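Mirolysin (Tannerella forsythia, PDB 6R7V) is a zinc-dependent metallopeptidase of the pappalysin family, inferred to cleave peptide bonds in other proteins and captured here as a zymogen with a cysteine switch. Local coordinates at residues L74-R80 against G97-F103; H211-L215 against R285-F290; G223-S227 against D252-N256. The protein carries 1 engineered substitution. All blocks are in the same frame, centred on the assembly; numbering follows the deposited sequence. Where two conformers were deposited one is given.

Interaction 1 of 3, residues L74-R80 against G97-F103; sequences LNEDFRR and GNANIEF
L74 lies over one face of the F103 ring, its CB 4.0 Å from the centroid in a CH-pi contact while CD1 rests on the same ring, somewhat off its centre. N75 then grips the backbone of F103 with both ends of its amide. F103 N donates to N75 OD1 at 2.8 Å, and N75 ND2 donates to F103 O at 2.9 Å, nearly straight at 174° with the oxygen in the amide plane. Two bonds to one residue fix the rotation of the amide, which chi1 of -79° brings beside the strand by setting CG anti to the carbonyl carbon. D77 takes part through its carbonyl oxygen, which a water links to G97 O and A99 N. F78, the first residue to leave the helix, offers its ring face to the edge of F103 in an edge-to-face stack, with centroids 5.1 Å apart and planes at 68°; F78 CD2 also meets A99 CB at 4.0 Å. R79 bends back so that NE donates to N75 O at 2.9 Å, and its CG passes I101 O at 3.6 Å. That oxygen is buried and finds no polar partner. R80 brings CB and CD alongside G97 O, while its guanidinium is bonded by T88 and the carbonyl of N276. E102 pairs through its backbone with I45 and I47 of strand 45-55. The contact therefore packs the end of helix 64-77 on strand 101-105, which runs parallel to strand 45-55: a beta-alpha-beta crossover.

Interaction 2 of 3, residues H211-L215 against R285-F290; sequences HWLDL and RMRSLF. With ZN (zinc ion), chain D.
L213 and D214 meet M286 and R285 where the active-site helix of a metzincin ends in a Schellman motif, with D214 at positive phi as its C-prime residue. The turn sends the chain from H211 toward H217, two of the three zinc-binding histidines.

Apolar packing carries most of the contact. L213 CB presses on M286 CG at 3.5 Å, the two side chains crossing at about a right angle. One branch of L213, CD2, reaches the edge of the F290 ring, 3.6 Å from CE2. L289 CD1 fills in against L213 CA at 3.5 Å, and M286 SD touches L215 CD1 at 3.7 Å, so the methionine is wedged between two leucines.

A single salt bridge supplies the charged part: R285 NH1 donates to D214 OD2 at 2.9 Å. The carboxylate oxygen is met from above its plane, 58° out of it, whereas it lies close to the guanidinium plane. R285 gets there through a chain bent at chi2 (62°) and chi3 (75°), folding over D214. W29 also donates to D214 OD2, and E30 pairs with R285 NH2; both belong to helix 20-32, which is probably part of the pro-segment.

Backbone polarity adds one weak link, the CA-H of M286 directed at L213 O.

Metal coordination lies on the far side of the turn. H211 ND1 donates to L215 O at 2.8 Å, which steadies the imidazole while its NE2 binds zinc at 2.0 Å.

Interaction 3 of 3, residues G223-S227 against D252-N256; sequences GGSCS and DHCTN. With CA (calcium ion), chain B.
C226 and C254 are joined by a disulfide, SG to SG 2.0 Å, with chi3 of -88°, close to the unstrained right-angled value. This is the tight part of the contact, and the H253 ring closes over it. C226 SG sits 3.9 Å from the ring centroid, above the face in a sulfur-aromatic contact, and C254 SG lies over the same ring closer to its rim. A chi1 of 67° holds the imidazole between the backbone N and the carbonyl carbon of H253, turning the ring back toward the first loop. There NE2 donates to G224 O at 2.8 Å, nearly along the C=O axis and in the ring plane. The imidazole is thus fixed by its edge at one loop and by its face at the bridge. Although packed on the disulfide, H253 remains exposed, in keeping with a surface contact that buries just 187 Å².

The flanks are looser. On the outer side S225 OG and S227 OG share a hydrogen bond of 2.6 Å within their own loop. In the other loop D252 OD1 accepts from C254 N, an Asx turn, and from T255 N at 3.1 Å, together an Asx motif that folds the second loop around its cysteine.

S225 O binds calcium at 2.3 Å, in a shell completed by W219, D222, Q238, G239 and a water. The disulfide thus ties loop 252-256 to a loop that carries one ligand of a calcium site, which probably serves a structural role.

In the fold
Interactions 1 and 2 belong to one continuous interior: F78 CE2 touches M286 SD at 3.6 Å and R287 NH1 probably bonds to A99 O at 2.9 Å, so helix 280-288 borders both. Interaction 2 is the more buried, chiefly leucine and methionine packing with one ion pair, close to the zinc. Interaction 1 is only partly buried and mixes aromatic stacking with amide-to-backbone bonds at a strand. Interaction 3 stands apart at the surface, its centre about 25 Å from that of interaction 2, yet it is nested within the loop that interaction 2 closes. With little area to bury, it is held by a disulfide and one histidine-to-carbonyl bond, with this calcium bound by only the first of its loops.

Interaction 1 of 3, residues L74-R80 against G97-F103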
ATOM      1  N   LEU A  74      -4.463   0.175  -9.519  1.00 13.11           N
ATOM      2  CA  LEU A  74      -4.007  -0.960  -8.714  1.00 13.09           C
ATOM      3  C   LEU A  74      -3.951  -2.230  -9.544  1.00 13.38           C
ATOM      4  O   LEU A  74      -2.987  -2.970  -9.463  1.00 14.05           O
ATOM      5  CB  LEU A  74      -4.889  -1.189  -7.489  1.00 13.07           C
ATOM      6  CG  LEU A  74      -4.933  -0.038  -6.455  1.00 14.32           C
ATOM      7  CD1 LEU A  74      -5.927  -0.360  -5.350  1.00 16.37           C
ATOM      8  CD2 LEU A  74      -3.553   0.151  -5.776  1.00 13.97           C
ATOM      9  N   ASN A  75      -4.949  -2.440 -10.391  1.00 14.06           N
ATOM     10  CA  ASN A  75      -4.965  -3.630 -11.245  1.00 14.89           C
ATOM     11  C   ASN A  75      -3.861  -3.596 -12.287  1.00 19.02           C
ATOM     12  O   ASN A  75      -3.344  -4.659 -12.622  1.00 19.93           O
ATOM     13  CB  ASN A  75      -6.321  -3.799 -11.889  1.00 15.04           C
ATOM     14  CG  ASN A  75      -7.304  -4.407 -10.897  1.00 16.86           C
ATOM     15  OD1 ASN A  75      -6.993  -5.426 -10.302  1.00 19.83           O
ATOM     16  ND2 ASN A  75      -8.467  -3.815 -10.696  1.00 17.70           N
ATOM     17  N   GLU A  76      -3.447  -2.422 -12.735  1.00 14.06           N
ATOM     18  CA  GLU A  76      -2.307  -2.340 -13.639  1.00 12.96           C
ATOM     19  C   GLU A  76      -1.016  -2.632 -12.913  1.00 13.96           C
ATOM     20  O   GLU A  76      -0.240  -3.517 -13.323  1.00 13.91           O
ATOM     21  CB  GLU A  76      -2.186  -0.927 -14.242  1.00 14.67           C
ATOM     22  CG  GLU A  76      -3.287  -0.604 -15.239  1.00 16.02           C
ATOM     23  CD  GLU A  76      -3.196   0.796 -15.831  1.00 21.22           C
ATOM     24  OE1 GLU A  76      -2.197   1.511 -15.589  1.00 21.34           O
ATOM     25  OE2 GLU A  76      -4.155   1.184 -16.530  1.00 20.89           O
ATOM     26  N   ASP A  77      -0.779  -1.926 -11.781  1.00 12.93           N
ATOM     27  CA  ASP A  77       0.525  -2.057 -11.122  1.00 12.29           C
ATOM     28  C   ASP A  77       0.758  -3.420 -10.510  1.00 12.91           C
ATOM     29  O   ASP A  77       1.918  -3.872 -10.505  1.00 13.80           O
ATOM     30  CB  ASP A  77       0.648  -0.960 -10.065  1.00 13.36           C
ATOM     31  CG  ASP A  77       0.670   0.460 -10.653  1.00 14.22           C
ATOM     32  OD1 ASP A  77       0.801   0.593 -11.899  1.00 14.45           O
ATOM     33  OD2 ASP A  77       0.607   1.430  -9.868  1.00 13.98           O
ATOM     34  N   PHE A  78      -0.287  -4.061  -9.988  1.00 13.17           N
ATOM     35  CA  PHE A  78      -0.161  -5.386  -9.366  1.00 12.85           C
ATOM     36  C   PHE A  78      -0.272  -6.542 -10.367  1.00 15.49           C
ATOM     37  O   PHE A  78      -0.261  -7.715  -9.963  1.00 16.86           O
ATOM     38  CB  PHE A  78      -1.209  -5.525  -8.252  1.00 13.17           C
ATOM     39  CG  PHE A  78      -0.838  -4.784  -6.993  1.00 12.36           C
ATOM     40  CD1 PHE A  78      -1.103  -3.419  -6.860  1.00 12.23           C
ATOM     41  CD2 PHE A  78      -0.163  -5.429  -5.959  1.00 13.70           C
ATOM     42  CE1 PHE A  78      -0.673  -2.716  -5.726  1.00 13.39           C
ATOM     43  CE2 PHE A  78       0.225  -4.719  -4.797  1.00 14.98           C
ATOM     44  CZ  PHE A  78      -0.052  -3.377  -4.687  1.00 14.77           C
ATOM     45  N   ARG A  79      -0.333  -6.230 -11.673  1.00 13.09           N
ATOM     46  CA  ARG A  79      -0.364  -7.301 -12.684  1.00 13.51           C
ATOM     47  C   ARG A  79       0.654  -6.985 -13.791  1.00 15.98           C
ATOM     48  O   ARG A  79       0.591  -7.591 -14.876  1.00 16.91           O
ATOM     49  CB  ARG A  79      -1.774  -7.447 -13.251  1.00 15.81           C
ATOM     50  CG  ARG A  79      -2.786  -7.956 -12.216  1.00 19.23           C
ATOM     51  CD  ARG A  79      -4.137  -8.235 -12.855  1.00 22.10           C
ATOM     52  NE  ARG A  79      -4.729  -7.066 -13.500  1.00 21.42           N
ATOM     53  CZ  ARG A  79      -5.827  -7.126 -14.247  1.00 26.56           C
ATOM     54  NH1 ARG A  79      -6.432  -8.285 -14.457  1.00 28.34           N
ATOM     55  NH2 ARG A  79      -6.306  -6.032 -14.820  1.00 24.83           N
ATOM     56  N   ARG A  80       1.594  -6.056 -13.524  1.00 14.85           N
ATOM     57  CA  ARG A  80       2.550  -5.561 -14.524  1.00 14.21           C
ATOM     58  C   ARG A  80       1.842  -5.254 -15.879  1.00 17.61           C
ATOM     59  O   ARG A  80       2.328  -5.600 -16.971  1.00 18.17           O
ATOM     60  CB  ARG A  80       3.755  -6.493 -14.698  1.00 17.19           C
ATOM     61  CG  ARG A  80       4.911  -5.736 -15.380  1.00 18.12           C
ATOM     62  CD  ARG A  80       6.321  -6.169 -14.996  1.00 18.44           C
ATOM     63  NE  ARG A  80       7.322  -5.326 -15.656  1.00 16.92           N
ATOM     64  CZ  ARG A  80       7.710  -4.105 -15.256  1.00 18.81           C
ATOM     65  NH1 ARG A  80       7.169  -3.538 -14.176  1.00 16.78           N
ATOM     66  NH2 ARG A  80       8.612  -3.425 -15.959  1.00 20.36           N
ATOM     67  N   GLY A  97       8.342  -7.844 -11.159  1.00 15.11           N
ATOM     68  CA  GLY A  97       7.363  -8.837 -10.779  1.00 15.34           C
ATOM     69  C   GLY A  97       5.952  -8.500 -11.202  1.00 16.39           C
ATOM     70  O   GLY A  97       5.541  -7.331 -11.317  1.00 16.42           O
ATOM     71  N   ASN A  98       5.192  -9.561 -11.406  1.00 14.50           N
ATOM     72  CA  ASN A  98       3.774  -9.560 -11.735  1.00 12.75           C
ATOM     73  C   ASN A  98       3.112 -10.171 -10.515  1.00 14.46           C
ATOM     74  O   ASN A  98       3.242 -11.373 -10.322  1.00 16.01           O
ATOM     75  CB  ASN A  98       3.569 -10.413 -12.983  1.00 14.70           C
ATOM     76  CG  ASN A  98       2.136 -10.592 -13.376  1.00 22.56           C
ATOM     77  OD1 ASN A  98       1.205 -10.295 -12.614  1.00 17.83           O
ATOM     78  ND2 ASN A  98       1.955 -11.103 -14.594  1.00 25.10           N
ATOM     79  N   ALA A  99       2.462  -9.355  -9.668  1.00 13.20           N
ATOM     80  CA  ALA A  99       1.946  -9.884  -8.408  1.00 12.79           C
ATOM     81  C   ALA A  99       0.791 -10.811  -8.592  1.00 14.65           C
ATOM     82  O   ALA A  99       0.487 -11.567  -7.679  1.00 14.69           O
ATOM     83  CB  ALA A  99       1.528  -8.746  -7.482  1.00 13.68           C
ATOM     84  N   ASN A 100       0.086 -10.739  -9.736  1.00 14.18           N
ATOM     85  CA  ASN A 100      -1.069 -11.598  -9.979  1.00 13.73           C
ATOM     86  C   ASN A 100      -2.083 -11.454  -8.827  1.00 14.16           C
ATOM     87  O   ASN A 100      -2.644 -12.428  -8.288  1.00 14.15           O
ATOM     88  CB  ASN A 100      -0.637 -13.044 -10.231  1.00 14.89           C
ATOM     89  CG  ASN A 100      -1.758 -13.974 -10.650  1.00 17.10           C
ATOM     90  OD1 ASN A 100      -2.773 -13.544 -11.207  1.00 18.52           O
ATOM     91  ND2 ASN A 100      -1.595 -15.253 -10.358  1.00 17.14           N
ATOM     92  N   ILE A 101      -2.304 -10.186  -8.440  1.00 13.12           N
ATOM     93  CA  ILE A 101      -3.295  -9.777  -7.458  1.00 13.24           C
ATOM     94  C   ILE A 101      -4.240  -8.825  -8.180  1.00 15.46           C
ATOM     95  O   ILE A 101      -3.784  -7.855  -8.798  1.00 15.65           O
ATOM     96  CB  ILE A 101      -2.610  -9.107  -6.233  1.00 15.11           C
ATOM     97  CG1 ILE A 101      -1.697 -10.095  -5.506  1.00 14.78           C
ATOM     98  CG2 ILE A 101      -3.672  -8.560  -5.264  1.00 16.69           C
ATOM     99  CD1 ILE A 101      -0.832  -9.467  -4.352  1.00 17.01           C
ATOM    100  N   GLU A 102      -5.546  -9.091  -8.066  1.00 14.73           N
ATOM    101  CA  GLU A 102      -6.636  -8.277  -8.614  1.00 16.63           C
ATOM    102  C   GLU A 102      -7.404  -7.573  -7.529  1.00 14.98           C
ATOM    103  O   GLU A 102      -7.587  -8.144  -6.455  1.00 15.94           O
ATOM    104  CB  GLU A 102      -7.673  -9.176  -9.325  1.00 19.70           C
ATOM    105  CG  GLU A 102      -7.333  -9.716 -10.677  1.00 30.58           C
ATOM    106  CD  GLU A 102      -8.359 -10.726 -11.167  1.00 25.19           C
ATOM    107  OE1 GLU A 102      -9.407 -10.936 -10.515  1.00 34.64           O
ATOM    108  OE2 GLU A 102      -8.059 -11.372 -12.178  1.00 29.43           O
ATOM    109  N   PHE A 103      -7.996  -6.430  -7.861  1.00 14.06           N
ATOM    110  CA  PHE A 103      -8.787  -5.620  -6.941  1.00 13.89           C
ATOM    111  C   PHE A 103     -10.119  -5.363  -7.568  1.00 17.30           C
ATOM    112  O   PHE A 103     -10.190  -5.056  -8.759  1.00 16.59           O
ATOM    113  CB  PHE A 103      -8.089  -4.284  -6.652  1.00 13.94           C
ATOM    114  CG  PHE A 103      -6.740  -4.428  -5.997  1.00 14.81           C
ATOM    115  CD1 PHE A 103      -5.602  -4.695  -6.758  1.00 14.96           C
ATOM    116  CD2 PHE A 103      -6.607  -4.338  -4.614  1.00 14.53           C
ATOM    117  CE1 PHE A 103      -4.353  -4.836  -6.151  1.00 15.66           C
ATOM    118  CE2 PHE A 103      -5.360  -4.521  -4.002  1.00 16.39           C
ATOM    119  CZ  PHE A 103      -4.234  -4.762  -4.781  1.00 15.47           C
TER
HETATM  120  O   HOH W   1       2.997  -6.498 -10.325  1.00 16.09           O
HETATM  121  O   HOH W   2      -6.005 -10.841 -13.392  1.00 28.69           O
HETATM  122  O   HOH W   3       6.059  -4.587 -11.701  1.00 14.70           O

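Interaction 2 of 3, residues H211-L215 against R285-F290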
ATOM      1  N   HIS A 211       2.542  -1.566   1.463  1.00 12.38           N
ATOM      2  CA  HIS A 211       2.724  -1.743   2.932  1.00 12.50           C
ATOM      3  C   HIS A 211       1.656  -2.652   3.562  1.00 13.94           C
ATOM      4  O   HIS A 211       1.980  -3.463   4.432  1.00 13.92           O
ATOM      5  CB  HIS A 211       2.657  -0.404   3.654  1.00 12.27           C
ATOM      6  CG  HIS A 211       3.759   0.578   3.349  1.00 13.39           C
ATOM      7  ND1 HIS A 211       5.099   0.263   3.522  1.00 13.89           N
ATOM      8  CD2 HIS A 211       3.665   1.885   3.028  1.00 13.93           C
ATOM      9  CE1 HIS A 211       5.773   1.388   3.294  1.00 13.86           C
ATOM     10  NE2 HIS A 211       4.958   2.384   3.020  1.00 14.07           N
ATOM     11  N   TRP A 212       0.394  -2.504   3.140  1.00 13.50           N
ATOM     12  CA  TRP A 212      -0.669  -3.374   3.667  1.00 12.58           C
ATOM     13  C   TRP A 212      -0.392  -4.862   3.323  1.00 14.59           C
ATOM     14  O   TRP A 212      -0.872  -5.767   4.033  1.00 14.95           O
ATOM     15  CB  TRP A 212      -1.984  -2.865   3.067  1.00 13.14           C
ATOM     16  CG  TRP A 212      -3.205  -3.609   3.493  1.00 13.77           C
ATOM     17  CD1 TRP A 212      -3.861  -3.510   4.690  1.00 16.86           C
ATOM     18  CD2 TRP A 212      -3.944  -4.522   2.695  1.00 14.15           C
ATOM     19  NE1 TRP A 212      -4.949  -4.345   4.693  1.00 15.96           N
ATOM     20  CE2 TRP A 212      -5.002  -5.017   3.493  1.00 16.37           C
ATOM     21  CE3 TRP A 212      -3.788  -5.010   1.394  1.00 15.35           C
ATOM     22  CZ2 TRP A 212      -5.939  -5.941   3.001  1.00 15.79           C
ATOM     23  CZ3 TRP A 212      -4.703  -5.928   0.913  1.00 16.14           C
ATOM     24  CH2 TRP A 212      -5.743  -6.415   1.725  1.00 16.64           C
ATOM     25  N   LEU A 213       0.413  -5.102   2.247  1.00 13.11           N
ATOM     26  CA  LEU A 213       0.858  -6.405   1.813  1.00 13.84           C
ATOM     27  C   LEU A 213       2.316  -6.691   2.242  1.00 15.54           C
ATOM     28  O   LEU A 213       3.022  -7.520   1.647  1.00 14.03           O
ATOM     29  CB  LEU A 213       0.655  -6.584   0.307  1.00 13.25           C
ATOM     30  CG  LEU A 213      -0.817  -6.592  -0.134  1.00 16.25           C
ATOM     31  CD1 LEU A 213      -0.924  -6.628  -1.632  1.00 17.78           C
ATOM     32  CD2 LEU A 213      -1.607  -7.770   0.529  1.00 18.95           C
ATOM     33  N   ASP A 214       2.730  -6.057   3.336  1.00 13.95           N
ATOM     34  CA  ASP A 214       3.951  -6.366   4.093  1.00 14.51           C
ATOM     35  C   ASP A 214       5.239  -5.758   3.540  1.00 15.99           C
ATOM     36  O   ASP A 214       6.329  -6.059   4.074  1.00 18.48           O
ATOM     37  CB  ASP A 214       4.140  -7.906   4.256  1.00 15.95           C
ATOM     38  CG  ASP A 214       4.597  -8.317   5.626  1.00 25.51           C
ATOM     39  OD1 ASP A 214       4.407  -7.540   6.554  1.00 25.05           O
ATOM     40  OD2 ASP A 214       5.172  -9.427   5.753  1.00 25.88           O
ATOM     41  N   LEU A 215       5.165  -4.906   2.526  1.00 12.57           N
ATOM     42  CA  LEU A 215       6.404  -4.318   2.012  1.00 13.00           C
ATOM     43  C   LEU A 215       6.832  -3.117   2.814  1.00 13.72           C
ATOM     44  O   LEU A 215       5.981  -2.345   3.308  1.00 15.25           O
ATOM     45  CB  LEU A 215       6.248  -3.888   0.547  1.00 12.12           C
ATOM     46  CG  LEU A 215       5.854  -4.982  -0.437  1.00 14.08           C
ATOM     47  CD1 LEU A 215       5.868  -4.438  -1.849  1.00 14.40           C
ATOM     48  CD2 LEU A 215       6.761  -6.218  -0.318  1.00 15.19           C
ATOM     49  N   ARG A 285       6.752 -11.783  -1.303  1.00 15.82           N
ATOM     50  CA  ARG A 285       6.405 -11.408   0.049  1.00 15.65           C
ATOM     51  C   ARG A 285       4.910 -11.079   0.139  1.00 17.90           C
ATOM     52  O   ARG A 285       4.245 -11.499   1.090  1.00 17.57           O
ATOM     53  CB  ARG A 285       7.265 -10.224   0.493  1.00 16.79           C
ATOM     54  CG  ARG A 285       6.853  -9.612   1.809  1.00 22.24           C
ATOM     55  CD  ARG A 285       6.942 -10.567   2.975  1.00 32.08           C
ATOM     56  NE  ARG A 285       8.314 -10.773   3.378  1.00 36.73           N
ATOM     57  CZ  ARG A 285       8.840 -10.316   4.506  1.00 38.73           C
ATOM     58  NH1 ARG A 285       8.078  -9.708   5.404  1.00 26.55           N
ATOM     59  NH2 ARG A 285      10.112 -10.518   4.773  1.00 26.21           N
ATOM     60  N   MET A 286       4.386 -10.316  -0.821  1.00 14.69           N
ATOM     61  CA  MET A 286       2.964  -9.930  -0.785  1.00 13.74           C
ATOM     62  C   MET A 286       2.052 -11.146  -0.927  1.00 15.80           C
ATOM     63  O   MET A 286       1.091 -11.302  -0.164  1.00 15.94           O
ATOM     64  CB  MET A 286       2.690  -8.919  -1.916  1.00 15.03           C
ATOM     65  CG  MET A 286       3.420  -7.595  -1.671  1.00 14.72           C
ATOM     66  SD  MET A 286       2.805  -6.268  -2.761  1.00 15.51           S
ATOM     67  CE  MET A 286       3.561  -6.794  -4.342  1.00 15.54           C
ATOM     68  N   ARG A 287       2.380 -12.056  -1.849  1.00 14.57           N
ATOM     69  CA  ARG A 287       1.508 -13.201  -2.057  1.00 14.19           C
ATOM     70  C   ARG A 287       1.520 -14.189  -0.894  1.00 17.66           C
ATOM     71  O   ARG A 287       0.536 -14.911  -0.670  1.00 16.40           O
ATOM     72  CB  ARG A 287       1.903 -13.948  -3.325  1.00 15.27           C
ATOM     73  CG  ARG A 287       1.658 -13.103  -4.590  1.00 15.76           C
ATOM     74  CD  ARG A 287       2.061 -13.896  -5.831  1.00 14.36           C
ATOM     75  NE  ARG A 287       1.298 -15.139  -5.988  1.00 15.88           N
ATOM     76  CZ  ARG A 287       0.051 -15.210  -6.448  1.00 15.17           C
ATOM     77  NH1 ARG A 287      -0.589 -14.106  -6.846  1.00 15.13           N
ATOM     78  NH2 ARG A 287      -0.570 -16.385  -6.524  1.00 16.97           N
ATOM     79  N   SER A 288       2.639 -14.197  -0.151  1.00 16.34           N
ATOM     80  CA  SER A 288       2.799 -15.119   0.980  0.51 16.17           C
ATOM     81  C   SER A 288       1.737 -14.903   2.066  1.00 18.96           C
ATOM     82  O   SER A 288       1.416 -15.856   2.792  1.00 19.23           O
ATOM     83  CB  SER A 288       4.201 -15.004   1.577  0.51 19.19           C
ATOM     84  OG  SER A 288       4.379 -13.822   2.338  0.51 21.38           O
ATOM     85  N   LEU A 289       1.155 -13.705   2.143  1.00 17.21           N
ATOM     86  CA  LEU A 289       0.111 -13.407   3.150  1.00 17.27           C
ATOM     87  C   LEU A 289      -1.169 -14.159   2.873  1.00 19.81           C
ATOM     88  O   LEU A 289      -2.036 -14.215   3.745  1.00 19.62           O
ATOM     89  CB  LEU A 289      -0.187 -11.907   3.178  1.00 16.62           C
ATOM     90  CG  LEU A 289       0.979 -10.988   3.507  1.00 18.83           C
ATOM     91  CD1 LEU A 289       0.580  -9.557   3.326  1.00 19.78           C
ATOM     92  CD2 LEU A 289       1.463 -11.168   4.945  1.00 21.73           C
ATOM     93  N   PHE A 290      -1.281 -14.783   1.685  1.00 17.08           N
ATOM     94  CA  PHE A 290      -2.504 -15.484   1.327  1.00 15.96           C
ATOM     95  C   PHE A 290      -2.284 -16.994   1.334  1.00 20.32           C
ATOM     96  O   PHE A 290      -3.120 -17.725   0.816  1.00 22.40           O
ATOM     97  CB  PHE A 290      -3.008 -14.977  -0.016  1.00 16.43           C
ATOM     98  CG  PHE A 290      -3.306 -13.501   0.037  1.00 15.45           C
ATOM     99  CD1 PHE A 290      -4.586 -13.041   0.354  1.00 18.26           C
ATOM    100  CD2 PHE A 290      -2.317 -12.565  -0.258  1.00 16.70           C
ATOM    101  CE1 PHE A 290      -4.857 -11.677   0.391  1.00 17.55           C
ATOM    102  CE2 PHE A 290      -2.592 -11.198  -0.214  1.00 18.82           C
ATOM    103  CZ  PHE A 290      -3.852 -10.765   0.126  1.00 17.17           C
TER
HETATM  104 ZN    ZN D 403       5.456   4.322   2.618  0.74 16.41          ZN

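Interaction 3 of 3, residues G223-S227 against D252-N256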
ATOM      1  N   GLY A 223      17.524   6.486   7.793  1.00 21.55           N
ATOM      2  CA  GLY A 223      18.124   7.817   7.764  1.00 21.14           C
ATOM      3  C   GLY A 223      19.278   7.978   6.805  1.00 22.08           C
ATOM      4  O   GLY A 223      20.105   8.862   6.986  1.00 20.64           O
ATOM      5  N   GLY A 224      19.356   7.103   5.809  1.00 20.97           N
ATOM      6  CA  GLY A 224      20.407   7.189   4.807  1.00 20.35           C
ATOM      7  C   GLY A 224      21.534   6.210   4.929  1.00 23.78           C
ATOM      8  O   GLY A 224      22.421   6.201   4.064  1.00 23.22           O
ATOM      9  N   SER A 225      21.563   5.416   6.004  1.00 22.81           N
ATOM     10  CA  SER A 225      22.631   4.448   6.157  1.00 23.22           C
ATOM     11  C   SER A 225      22.411   3.222   5.258  1.00 23.76           C
ATOM     12  O   SER A 225      21.459   3.198   4.482  1.00 20.73           O
ATOM     13  CB  SER A 225      22.801   4.019   7.617  1.00 28.59           C
ATOM     14  OG  SER A 225      21.763   3.124   7.973  1.00 31.75           O
ATOM     15  N   CYS A 226      23.303   2.216   5.338  1.00 25.01           N
ATOM     16  CA  CYS A 226      23.173   0.967   4.578  1.00 24.75           C
ATOM     17  C   CYS A 226      22.834  -0.168   5.524  1.00 31.62           C
ATOM     18  O   CYS A 226      22.942  -1.343   5.150  1.00 33.39           O
ATOM     19  CB  CYS A 226      24.457   0.663   3.810  1.00 26.68           C
ATOM     20  SG  CYS A 226      25.073   2.042   2.818  1.00 30.14           S
ATOM     21  N   SER A 227      22.441   0.163   6.743  1.00 26.74           N
ATOM     22  CA  SER A 227      22.208  -0.827   7.785  1.00 27.92           C
ATOM     23  C   SER A 227      20.813  -1.360   7.823  1.00 29.18           C
ATOM     24  O   SER A 227      20.629  -2.516   8.222  1.00 28.97           O
ATOM     25  CB  SER A 227      22.570  -0.263   9.150  1.00 32.04           C
ATOM     26  OG  SER A 227      21.843   0.924   9.426  1.00 38.15           O
ATOM     27  N   ASP A 252      24.654   5.174  -5.065  1.00 24.76           N
ATOM     28  CA  ASP A 252      24.835   5.810  -3.759  1.00 25.36           C
ATOM     29  C   ASP A 252      25.919   5.064  -2.967  1.00 31.98           C
ATOM     30  O   ASP A 252      26.555   4.185  -3.533  1.00 29.70           O
ATOM     31  CB  ASP A 252      23.510   5.955  -2.980  1.00 26.69           C
ATOM     32  CG  ASP A 252      22.805   4.709  -2.502  1.00 25.31           C
ATOM     33  OD1 ASP A 252      23.421   3.611  -2.542  1.00 25.90           O
ATOM     34  OD2 ASP A 252      21.637   4.828  -2.056  1.00 28.60           O
ATOM     35  N   HIS A 253      26.139   5.393  -1.681  1.00 32.19           N
ATOM     36  CA  HIS A 253      27.201   4.730  -0.921  1.00 33.83           C
ATOM     37  C   HIS A 253      26.877   3.257  -0.562  1.00 34.96           C
ATOM     38  O   HIS A 253      27.809   2.519  -0.234  1.00 35.06           O
ATOM     39  CB  HIS A 253      27.607   5.536   0.331  1.00 36.82           C
ATOM     40  CG  HIS A 253      26.584   5.659   1.415  1.00 41.74           C
ATOM     41  ND1 HIS A 253      26.915   5.416   2.740  1.00 44.97           N
ATOM     42  CD2 HIS A 253      25.304   6.096   1.362  1.00 44.97           C
ATOM     43  CE1 HIS A 253      25.819   5.677   3.439  1.00 44.70           C
ATOM     44  NE2 HIS A 253      24.824   6.077   2.653  1.00 44.97           N
ATOM     45  N   CYS A 254      25.600   2.808  -0.691  1.00 27.16           N
ATOM     46  CA  CYS A 254      25.221   1.415  -0.397  1.00 26.78           C
ATOM     47  C   CYS A 254      25.385   0.510  -1.600  1.00 30.25           C
ATOM     48  O   CYS A 254      25.825  -0.628  -1.419  1.00 30.63           O
ATOM     49  CB  CYS A 254      23.800   1.345   0.140  1.00 25.76           C
ATOM     50  SG  CYS A 254      23.520   2.421   1.562  1.00 29.23           S
ATOM     51  N   THR A 255      24.978   0.982  -2.796  1.00 25.05           N
ATOM     52  CA  THR A 255      25.141   0.322  -4.105  1.00 24.40           C
ATOM     53  C   THR A 255      25.859   1.365  -4.996  1.00 28.98           C
ATOM     54  O   THR A 255      25.212   2.221  -5.616  1.00 25.41           O
ATOM     55  CB  THR A 255      23.790  -0.157  -4.676  1.00 28.11           C
ATOM     56  OG1 THR A 255      23.189  -1.076  -3.765  1.00 26.56           O
ATOM     57  CG2 THR A 255      23.955  -0.831  -6.036  1.00 26.42           C
ATOM     58  N   ASN A 256      27.189   1.303  -5.040  1.00 29.42           N
ATOM     59  CA  ASN A 256      27.953   2.336  -5.739  1.00 30.75           C
ATOM     60  C   ASN A 256      28.252   2.013  -7.213  1.00 33.95           C
ATOM     61  O   ASN A 256      28.969   2.783  -7.858  1.00 34.05           O
ATOM     62  CB  ASN A 256      29.257   2.658  -4.981  1.00 30.65           C
ATOM     63  CG  ASN A 256      30.157   1.478  -4.690  1.00 46.34           C
ATOM     64  OD1 ASN A 256      30.060   0.410  -5.304  1.00 37.92           O
ATOM     65  ND2 ASN A 256      31.059   1.655  -3.738  1.00 42.17           N
TER
HETATM   66 CA    CA B 401      19.313   2.622   3.894  1.00 18.21          CA
HETATM   67  O   HOH W   4      19.808   0.305   3.683  1.00 19.29           O